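Local coordinates for conserved membrane protein (Chlamydia abortus, PDB 6GZU) that acts as a secreted Chlamydia effector that combines deubiquitinating and acetyltransferase activities and induces fragmentation of the Golgi, at residues R160-A165 with V189-K194; L21-H26 with W207-L212; P219-P224 with Q232-E237. All blocks are in the same frame, centred on the assembly; numbering follows the deposited sequence.

Contact 1: residues R160-A165 with V189-K194; sequences RLIDPA and VKKVIK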
loop_
_atom_site.group_PDB
_atom_site.type_symbol
_atom_site.label_atom_id
_atom_site.label_comp_id
_atom_site.label_asym_id
_atom_site.label_seq_id
_atom_site.Cartn_x
_atom_site.Cartn_y
_atom_site.Cartn_z
ATOM N N ARG A 160 -18.131 -1.626 -5.949
ATOM C CA ARG A 160 -18.150 -2.791 -6.843
ATOM C C ARG A 160 -16.773 -3.234 -7.300
ATOM O O ARG A 160 -16.579 -4.425 -7.671
ATOM C CB ARG A 160 -19.075 -2.535 -8.055
ATOM C CG ARG A 160 -20.549 -2.429 -7.690
ATOM C CD ARG A 160 -21.454 -2.065 -8.898
ATOM N N LEU A 161 -15.803 -2.314 -7.255
ATOM C CA LEU A 161 -14.454 -2.617 -7.674
ATOM C C LEU A 161 -13.513 -2.864 -6.515
ATOM O O LEU A 161 -12.672 -3.789 -6.573
ATOM C CB LEU A 161 -13.914 -1.486 -8.545
ATOM C CG LEU A 161 -14.595 -1.310 -9.886
ATOM C CD1 LEU A 161 -13.862 -0.235 -10.672
ATOM C CD2 LEU A 161 -14.685 -2.602 -10.685
ATOM N N ILE A 162 -13.596 -2.044 -5.469
ATOM C CA ILE A 162 -12.651 -2.163 -4.366
ATOM C C ILE A 162 -13.079 -3.221 -3.369
ATOM O O ILE A 162 -12.231 -3.973 -2.885
ATOM C CB ILE A 162 -12.335 -0.789 -3.641
ATOM C CG1 ILE A 162 -11.186 -0.944 -2.633
ATOM C CG2 ILE A 162 -13.584 -0.182 -2.957
ATOM C CD1 ILE A 162 -9.901 -1.440 -3.241
ATOM N N ASP A 163 -14.377 -3.331 -3.084
ATOM C CA ASP A 163 -14.782 -4.274 -2.017
ATOM C C ASP A 163 -14.464 -5.756 -2.314
ATOM O O ASP A 163 -14.035 -6.451 -1.395
ATOM C CB ASP A 163 -16.266 -4.111 -1.606
ATOM C CG ASP A 163 -16.530 -2.812 -0.876
ATOM O OD1 ASP A 163 -15.565 -2.063 -0.615
ATOM O OD2 ASP A 163 -17.705 -2.520 -0.567
ATOM N N PRO A 164 -14.664 -6.236 -3.567
ATOM C CA PRO A 164 -14.365 -7.671 -3.761
ATOM C C PRO A 164 -12.901 -7.918 -3.521
ATOM O O PRO A 164 -12.518 -8.957 -2.933
ATOM C CB PRO A 164 -14.685 -7.892 -5.222
ATOM C CG PRO A 164 -15.777 -6.932 -5.489
ATOM C CD PRO A 164 -15.431 -5.685 -4.707
ATOM N N ALA A 165 -12.045 -6.983 -3.924
ATOM C CA ALA A 165 -10.609 -7.161 -3.712
ATOM C C ALA A 165 -10.259 -7.195 -2.197
ATOM O O ALA A 165 -9.538 -8.099 -1.724
ATOM C CB ALA A 165 -9.808 -6.065 -4.485
ATOM N N VAL A 189 -12.010 -6.169 7.533
ATOM C CA VAL A 189 -11.782 -5.080 6.583
ATOM C C VAL A 189 -12.218 -3.772 7.217
ATOM O O VAL A 189 -13.372 -3.608 7.657
ATOM C CB VAL A 189 -12.566 -5.324 5.252
ATOM C CG1 VAL A 189 -12.411 -4.098 4.269
ATOM C CG2 VAL A 189 -12.101 -6.634 4.585
ATOM N N LYS A 190 -11.325 -2.788 7.200
ATOM C CA LYS A 190 -11.621 -1.468 7.761
ATOM C C LYS A 190 -11.399 -0.396 6.671
ATOM O O LYS A 190 -10.262 -0.134 6.284
ATOM C CB LYS A 190 -10.662 -1.158 8.941
ATOM C CG LYS A 190 -10.778 -2.131 10.130
ATOM C CD LYS A 190 -9.784 -1.792 11.249
ATOM C CE LYS A 190 -10.058 -2.668 12.470
ATOM N NZ LYS A 190 -9.013 -2.499 13.559
ATOM N N LYS A 191 -12.477 0.189 6.160
ATOM C CA LYS A 191 -12.367 1.292 5.214
ATOM C C LYS A 191 -12.463 2.529 6.115
ATOM O O LYS A 191 -13.558 3.003 6.458
ATOM C CB LYS A 191 -13.506 1.209 4.191
ATOM C CG LYS A 191 -13.403 -0.118 3.342
ATOM C CD LYS A 191 -14.528 -0.205 2.290
ATOM C CE LYS A 191 -14.313 0.712 1.067
ATOM N NZ LYS A 191 -15.504 0.681 0.149
ATOM N N VAL A 192 -11.302 3.093 6.481
ATOM C CA VAL A 192 -11.233 3.942 7.673
ATOM C C VAL A 192 -11.739 5.363 7.477
ATOM O O VAL A 192 -12.158 5.998 8.450
ATOM C CB VAL A 192 -9.807 4.007 8.257
ATOM C CG1 VAL A 192 -9.461 2.615 8.839
ATOM C CG2 VAL A 192 -8.795 4.467 7.202
ATOM N N ILE A 193 -11.722 5.889 6.247
ATOM C CA ILE A 193 -12.203 7.266 6.000
ATOM C C ILE A 193 -13.666 7.211 5.553
ATOM O O ILE A 193 -13.986 6.677 4.468
ATOM C CB ILE A 193 -11.347 7.934 4.902
ATOM C CG1 ILE A 193 -9.877 7.873 5.275
ATOM C CG2 ILE A 193 -11.797 9.371 4.623
ATOM C CD1 ILE A 193 -9.604 8.386 6.681
ATOM N N LYS A 194 -14.560 7.757 6.377
ATOM C CA LYS A 194 -15.973 7.733 6.048
ATOM C C LYS A 194 -16.408 9.038 5.427
ATOM O O LYS A 194 -17.397 9.068 4.703
ATOM C CB LYS A 194 -16.836 7.417 7.270
ATOM C CG LYS A 194 -16.481 6.149 8.012
ATOM C CD LYS A 194 -16.135 4.940 7.103
ATOM C CE LYS A 194 -17.254 4.451 6.152
ATOM N NZ LYS A 194 -16.959 3.043 5.599
#
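D163, on a helix kinked at P164, and K191, the last residue of strand 188-191, meet across backbones that stay well apart, the nearest CA atoms, those of D163 and V189, being 9.1 Å from each other. The lysine side chain reaches across to the helix. Its chain runs out straight as far as CD, then bends at chi3 (76°), which brings NZ round to the carboxylate of D163. There NZ donates to OD1 of D163 at 2.8 Å, a salt bridge that uses the syn lone pair of the oxygen. The two side chains cross at about a right angle, and CE of K191 passes 3.5 Å from OD1 of D163. I162 adds an apolar flank: its CG2 lies 3.8 Å from NZ of K191, the two side chains sliding past each other in opposite directions. Both I162 and K191 also rest on F149 of strand 146-150, the strand beside 188-191 in the sheet. This ion pair thus ties the helix of a beta-alpha-beta unit to the strand that follows it. With CG2 of I162 beside NZ, pairing with D163 probably offsets part of the cost of the lysine's partial burial.

Contact 2: residues L21-H26 with W207-L212; sequences LEISTH and WLSLFL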
loop_
_atom_site.group_PDB
_atom_site.type_symbol
_atom_site.label_atom_id
_atom_site.label_comp_id
_atom_site.label_asym_id
_atom_site.label_seq_id
_atom_site.Cartn_x
_atom_site.Cartn_y
_atom_site.Cartn_z
ATOM N N LEU A 21 6.716 7.524 -7.310
ATOM C CA LEU A 21 8.088 7.542 -6.763
ATOM C C LEU A 21 8.181 8.293 -5.425
ATOM O O LEU A 21 8.876 7.844 -4.501
ATOM C CB LEU A 21 9.111 8.102 -7.787
ATOM C CG LEU A 21 9.234 7.181 -9.020
ATOM C CD1 LEU A 21 10.177 7.709 -10.087
ATOM C CD2 LEU A 21 9.655 5.778 -8.618
ATOM N N GLU A 22 7.459 9.407 -5.307
ATOM C CA GLU A 22 7.418 10.170 -4.047
ATOM C C GLU A 22 6.740 9.392 -2.934
ATOM O O GLU A 22 7.231 9.358 -1.791
ATOM C CB GLU A 22 6.738 11.517 -4.247
ATOM C CG GLU A 22 7.686 12.479 -4.889
ATOM C CD GLU A 22 7.077 13.556 -5.789
ATOM O OE1 GLU A 22 6.065 13.346 -6.488
ATOM O OE2 GLU A 22 7.683 14.632 -5.840
ATOM N N ILE A 23 5.651 8.710 -3.269
ATOM C CA ILE A 23 4.998 7.873 -2.282
ATOM C C ILE A 23 5.936 6.735 -1.861
ATOM O O ILE A 23 6.128 6.473 -0.673
ATOM C CB ILE A 23 3.713 7.262 -2.860
ATOM C CG1 ILE A 23 2.659 8.358 -3.074
ATOM C CG2 ILE A 23 3.170 6.189 -1.914
ATOM C CD1 ILE A 23 1.517 7.936 -4.028
ATOM N N SER A 24 6.539 6.069 -2.835
ATOM C CA SER A 24 7.444 4.968 -2.511
ATOM C C SER A 24 8.636 5.441 -1.691
ATOM O O SER A 24 9.119 4.687 -0.850
ATOM C CB SER A 24 7.931 4.295 -3.789
ATOM O OG SER A 24 6.860 3.597 -4.395
ATOM N N THR A 25 9.098 6.662 -1.926
ATOM C CA THR A 25 10.207 7.209 -1.152
ATOM C C THR A 25 9.774 7.300 0.304
ATOM O O THR A 25 10.568 6.987 1.190
ATOM C CB THR A 25 10.613 8.600 -1.696
ATOM O OG1 THR A 25 11.160 8.420 -3.004
ATOM C CG2 THR A 25 11.700 9.310 -0.846
ATOM N N HIS A 26 8.553 7.790 0.564
ATOM C CA HIS A 26 8.088 7.837 1.947
ATOM C C HIS A 26 7.948 6.462 2.586
ATOM O O HIS A 26 8.238 6.298 3.772
ATOM C CB HIS A 26 6.823 8.696 2.133
ATOM C CG HIS A 26 6.635 9.129 3.552
ATOM N ND1 HIS A 26 7.529 9.982 4.176
ATOM C CD2 HIS A 26 5.715 8.779 4.482
ATOM C CE1 HIS A 26 7.134 10.168 5.426
ATOM N NE2 HIS A 26 6.050 9.431 5.640
ATOM N N TRP A 207 -1.653 12.549 1.521
ATOM C CA TRP A 207 -2.528 12.098 2.592
ATOM C C TRP A 207 -2.279 10.635 2.984
ATOM O O TRP A 207 -2.245 10.294 4.185
ATOM C CB TRP A 207 -3.999 12.226 2.163
ATOM C CG TRP A 207 -4.544 13.588 2.392
ATOM C CD1 TRP A 207 -4.946 14.507 1.440
ATOM C CD2 TRP A 207 -4.812 14.167 3.656
ATOM N NE1 TRP A 207 -5.396 15.628 2.055
ATOM C CE2 TRP A 207 -5.364 15.445 3.413
ATOM C CE3 TRP A 207 -4.631 13.737 4.980
ATOM C CZ2 TRP A 207 -5.718 16.317 4.445
ATOM C CZ3 TRP A 207 -4.989 14.601 6.003
ATOM C CH2 TRP A 207 -5.548 15.871 5.733
ATOM N N LEU A 208 -2.173 9.740 2.002
ATOM C CA LEU A 208 -2.042 8.321 2.345
ATOM C C LEU A 208 -0.663 8.090 2.974
ATOM O O LEU A 208 -0.532 7.205 3.848
ATOM C CB LEU A 208 -2.265 7.431 1.124
ATOM C CG LEU A 208 -1.206 7.453 0.003
ATOM C CD1 LEU A 208 -0.038 6.463 0.324
ATOM C CD2 LEU A 208 -1.844 7.126 -1.346
ATOM N N SER A 209 0.352 8.885 2.603
ATOM C CA SER A 209 1.673 8.739 3.210
ATOM C C SER A 209 1.656 9.188 4.672
ATOM O O SER A 209 2.249 8.525 5.553
ATOM C CB SER A 209 2.709 9.536 2.410
ATOM O OG SER A 209 2.820 9.013 1.095
ATOM N N LEU A 210 0.986 10.315 4.941
ATOM C CA LEU A 210 0.793 10.773 6.322
ATOM C C LEU A 210 0.015 9.717 7.116
ATOM O O LEU A 210 0.356 9.406 8.269
ATOM C CB LEU A 210 0.027 12.114 6.336
ATOM C CG LEU A 210 -0.329 12.868 7.622
ATOM C CD1 LEU A 210 -0.704 14.326 7.259
ATOM C CD2 LEU A 210 -1.509 12.226 8.368
ATOM N N PHE A 211 -1.041 9.163 6.529
ATOM C CA PHE A 211 -1.805 8.149 7.244
ATOM C C PHE A 211 -0.922 6.973 7.649
ATOM O O PHE A 211 -0.991 6.503 8.805
ATOM C CB PHE A 211 -3.016 7.672 6.442
ATOM C CG PHE A 211 -3.760 6.572 7.127
ATOM C CD1 PHE A 211 -4.540 6.857 8.255
ATOM C CD2 PHE A 211 -3.588 5.264 6.707
ATOM C CE1 PHE A 211 -5.194 5.852 8.962
ATOM C CE2 PHE A 211 -4.250 4.224 7.372
ATOM C CZ PHE A 211 -5.067 4.532 8.503
ATOM N N LEU A 212 -0.154 6.455 6.704
ATOM C CA LEU A 212 0.648 5.273 7.032
ATOM C C LEU A 212 1.651 5.627 8.139
ATOM O O LEU A 212 1.901 4.838 9.047
ATOM C CB LEU A 212 1.399 4.753 5.811
ATOM C CG LEU A 212 2.230 3.484 6.096
ATOM C CD1 LEU A 212 1.318 2.318 6.511
ATOM C CD2 LEU A 212 2.980 3.137 4.843
#
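H26 and S209 make the closest approach between two helices that run almost parallel, their axes 9° apart in direction and 10.0 Å apart at the nearest point. CD2 of H26 lies 3.6 Å from the backbone O of S209, which comes obliquely to the ring, and 3.7 Å from CB of the same serine. With CG anti to the backbone N (chi1 -160°), the imidazole leans across to the partner helix, where NE2 is hydrogen-bonded to OD2 of D213 one turn on. ND1 is held by R29, so both ring nitrogens are engaged and the rotation of the ring is fixed; because arginine can only donate, the ring probably offers its N-H to D213. The small S209 permits this closeness, and its OG, near CG2 of I23, is satisfied by the backbone O of G205 in its own helix. Toward the N-terminal end of both segments the packing turns apolar: CG2 of I23 meets CD1 of L208 at 3.9 Å, the side chains crossing at about a right angle. L208 reaches across because its CG stands between the backbone N and the carbonyl carbon (chi1 69°). By contrast, on the side of helix 20-33 that does not meet 207-212, L21, E22 and T25 are partly exposed; OG1 of T25 turns back to the backbone O of L21 at 2.8 Å, from the face opposite to that used by its own N, and E22 is bonded through OE1 to N of D19. W135 of strand 134-141 packs against both I23 and L208, F238 of helix 228-241 stands edge-to-face with H26, L210 packs on F234 and F238, and F211 stacks on F150; helix 204-217 thus has helix 20-33, helix 228-241 and the central sheet as neighbours.

Contact 3: residues P219-P224 with Q232-E237; sequences PDYVPP and QYFLQE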
loop_
_atom_site.group_PDB
_atom_site.type_symbol
_atom_site.label_atom_id
_atom_site.label_comp_id
_atom_site.label_asym_id
_atom_site.label_seq_id
_atom_site.Cartn_x
_atom_site.Cartn_y
_atom_site.Cartn_z
ATOM N N PRO A 219 -1.994 1.874 15.308
ATOM C CA PRO A 219 -2.867 1.335 14.249
ATOM C C PRO A 219 -4.328 1.679 14.415
ATOM O O PRO A 219 -5.097 1.448 13.484
ATOM C CB PRO A 219 -2.692 -0.179 14.359
ATOM C CG PRO A 219 -2.193 -0.364 15.763
ATOM C CD PRO A 219 -1.324 0.817 16.068
ATOM N N ASP A 220 -4.707 2.236 15.555
ATOM C CA ASP A 220 -6.070 2.796 15.706
ATOM C C ASP A 220 -6.215 4.243 15.246
ATOM O O ASP A 220 -7.282 4.843 15.399
ATOM C CB ASP A 220 -6.561 2.660 17.139
ATOM C CG ASP A 220 -6.717 1.222 17.544
ATOM O OD1 ASP A 220 -7.393 0.472 16.808
ATOM O OD2 ASP A 220 -6.113 0.832 18.561
ATOM N N TYR A 221 -5.164 4.796 14.659
ATOM C CA TYR A 221 -5.192 6.181 14.184
ATOM C C TYR A 221 -6.207 6.424 13.058
ATOM O O TYR A 221 -6.249 5.679 12.081
ATOM C CB TYR A 221 -3.835 6.570 13.614
ATOM C CG TYR A 221 -3.827 8.001 13.134
ATOM C CD1 TYR A 221 -3.776 9.044 14.043
ATOM C CD2 TYR A 221 -3.900 8.304 11.785
ATOM C CE1 TYR A 221 -3.736 10.361 13.631
ATOM C CE2 TYR A 221 -3.886 9.639 11.343
ATOM C CZ TYR A 221 -3.816 10.667 12.296
ATOM O OH TYR A 221 -3.806 12.003 11.949
ATOM N N VAL A 222 -6.981 7.494 13.166
ATOM C CA VAL A 222 -7.819 7.948 12.046
ATOM C C VAL A 222 -7.640 9.448 11.994
ATOM O O VAL A 222 -7.661 10.091 13.043
ATOM C CB VAL A 222 -9.299 7.588 12.286
ATOM C CG1 VAL A 222 -10.201 8.150 11.211
ATOM C CG2 VAL A 222 -9.455 6.070 12.365
ATOM N N PRO A 223 -7.422 10.003 10.788
ATOM C CA PRO A 223 -7.144 11.437 10.689
ATOM C C PRO A 223 -8.336 12.209 11.176
ATOM O O PRO A 223 -9.492 11.731 11.105
ATOM C CB PRO A 223 -7.013 11.682 9.177
ATOM C CG PRO A 223 -6.776 10.385 8.588
ATOM C CD PRO A 223 -7.373 9.343 9.479
ATOM N N PRO A 224 -8.074 13.404 11.662
ATOM C CA PRO A 224 -9.175 14.186 12.192
ATOM C C PRO A 224 -10.014 14.837 11.097
ATOM O O PRO A 224 -9.518 15.101 9.998
ATOM C CB PRO A 224 -8.456 15.242 13.028
ATOM C CG PRO A 224 -7.164 15.444 12.312
ATOM C CD PRO A 224 -6.770 14.050 11.882
ATOM N N GLN A 232 -5.180 21.968 5.244
ATOM C CA GLN A 232 -4.025 22.403 4.476
ATOM C C GLN A 232 -2.846 22.641 5.394
ATOM O O GLN A 232 -1.730 22.217 5.095
ATOM C CB GLN A 232 -4.343 23.650 3.653
ATOM C CG GLN A 232 -5.271 23.367 2.489
ATOM N N TYR A 233 -3.091 23.272 6.538
ATOM C CA TYR A 233 -2.005 23.533 7.494
ATOM C C TYR A 233 -1.448 22.234 8.069
ATOM O O TYR A 233 -0.246 22.113 8.305
ATOM C CB TYR A 233 -2.497 24.447 8.629
ATOM C CG TYR A 233 -2.229 25.913 8.412
ATOM C CD1 TYR A 233 -2.562 26.534 7.204
ATOM C CD2 TYR A 233 -1.675 26.684 9.426
ATOM C CE1 TYR A 233 -2.343 27.905 6.989
ATOM N N PHE A 234 -2.338 21.264 8.283
ATOM C CA PHE A 234 -1.979 19.930 8.794
ATOM C C PHE A 234 -1.033 19.212 7.833
ATOM O O PHE A 234 0.001 18.667 8.242
ATOM C CB PHE A 234 -3.262 19.121 9.004
ATOM C CG PHE A 234 -3.057 17.765 9.629
ATOM C CD1 PHE A 234 -2.758 17.648 10.974
ATOM C CD2 PHE A 234 -3.253 16.615 8.889
ATOM C CE1 PHE A 234 -2.606 16.384 11.555
ATOM C CE2 PHE A 234 -3.113 15.347 9.470
ATOM C CZ PHE A 234 -2.782 15.232 10.797
ATOM N N LEU A 235 -1.390 19.201 6.552
ATOM C CA LEU A 235 -0.569 18.563 5.520
ATOM C C LEU A 235 0.752 19.282 5.389
ATOM O O LEU A 235 1.787 18.667 5.196
ATOM C CB LEU A 235 -1.295 18.630 4.173
ATOM C CG LEU A 235 -1.391 17.464 3.210
ATOM C CD1 LEU A 235 -1.874 16.185 3.947
ATOM C CD2 LEU A 235 -2.378 17.856 2.115
ATOM N N GLN A 236 0.714 20.611 5.441
ATOM C CA GLN A 236 1.942 21.382 5.313
ATOM C C GLN A 236 2.910 21.060 6.436
ATOM O O GLN A 236 4.118 20.967 6.216
ATOM C CB GLN A 236 1.642 22.873 5.354
ATOM C CG GLN A 236 2.841 23.713 5.105
ATOM C CD GLN A 236 3.069 23.916 3.621
ATOM O OE1 GLN A 236 3.409 22.977 2.896
ATOM N NE2 GLN A 236 2.853 25.158 3.154
ATOM N N GLU A 237 2.379 20.916 7.650
ATOM C CA GLU A 237 3.200 20.561 8.812
ATOM C C GLU A 237 3.897 19.217 8.583
ATOM O O GLU A 237 5.064 19.047 8.931
ATOM C CB GLU A 237 2.321 20.446 10.057
ATOM C CG GLU A 237 3.096 20.246 11.357
ATOM C CD GLU A 237 2.268 20.630 12.580
#
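Y221 and P224 are the two residues of the 219-224 loop that reach F234 on helix 228-241; the main chains stay apart, with 9.8 Å between the CA atoms of P224 and F234. The loop starts at P219, which packs on R144, and at D220, whose N is bonded to OD1 of N218 and whose carboxylate forms a salt bridge to R144. These place the start of the loop beside the turn between strands 134-141 and 146-150. Y221 comes next and carries the phenol. Its CG is anti to the backbone N (chi1 -179°), which sends the ring out from the loop, past K214 of helix 204-217, until OH lies 3.6 Å from CZ of F234. The hydroxyl arrives at the edge of the phenylalanine, near the plane of the ring. F234 approaches from the opposite direction, and the two ring planes differ by only about 10°. The rings therefore lie end-on and nearly coplanar, not stacked, and the touch is van der Waals in kind. V222 turns to the other side, and P223 packs on I193 and I197. P224 returns to the helix: its CD meets CZ of F234 obliquely at 4.3 Å, a looser apolar contact at the exposed margin. From Y221 to P224 the chain is extended, the two prolines have polyproline-II backbone angles, and Y221 and P224 both reach CZ of F234. F234 also rests on L210 of helix 204-217. The arrangement is that of a connection between two successive helices, 204-217 and 228-241, in which an extended, proline-rich linker lies near the surface and touches F234 of the second helix through Y221 and P224, away from the zinc site.

Overall arrangement
Contact 1 is nested within the long loop that contact 2 closes, whereas contact 3 follows both. Centre to centre, contacts 2 and 3 are about 13 Å apart, and contact 1 lies about 19 Å from contact 2 and about 20 Å from contact 3. I193 packs on P223, and L210 and W207 on F234 and L235. Helix 204-217 carries contact 2 and follows strand 188-191 of contact 1, an outer sheet strand, with the 219-224 loop of contact 3 just after it. The helix begins at C204, probably the cysteine of a Cys-His-Asp triad with H134 and D151, as in CE-clan enzymes. The chain, the C-terminal part of a longer membrane protein, holds a Ulp1-like catalytic domain.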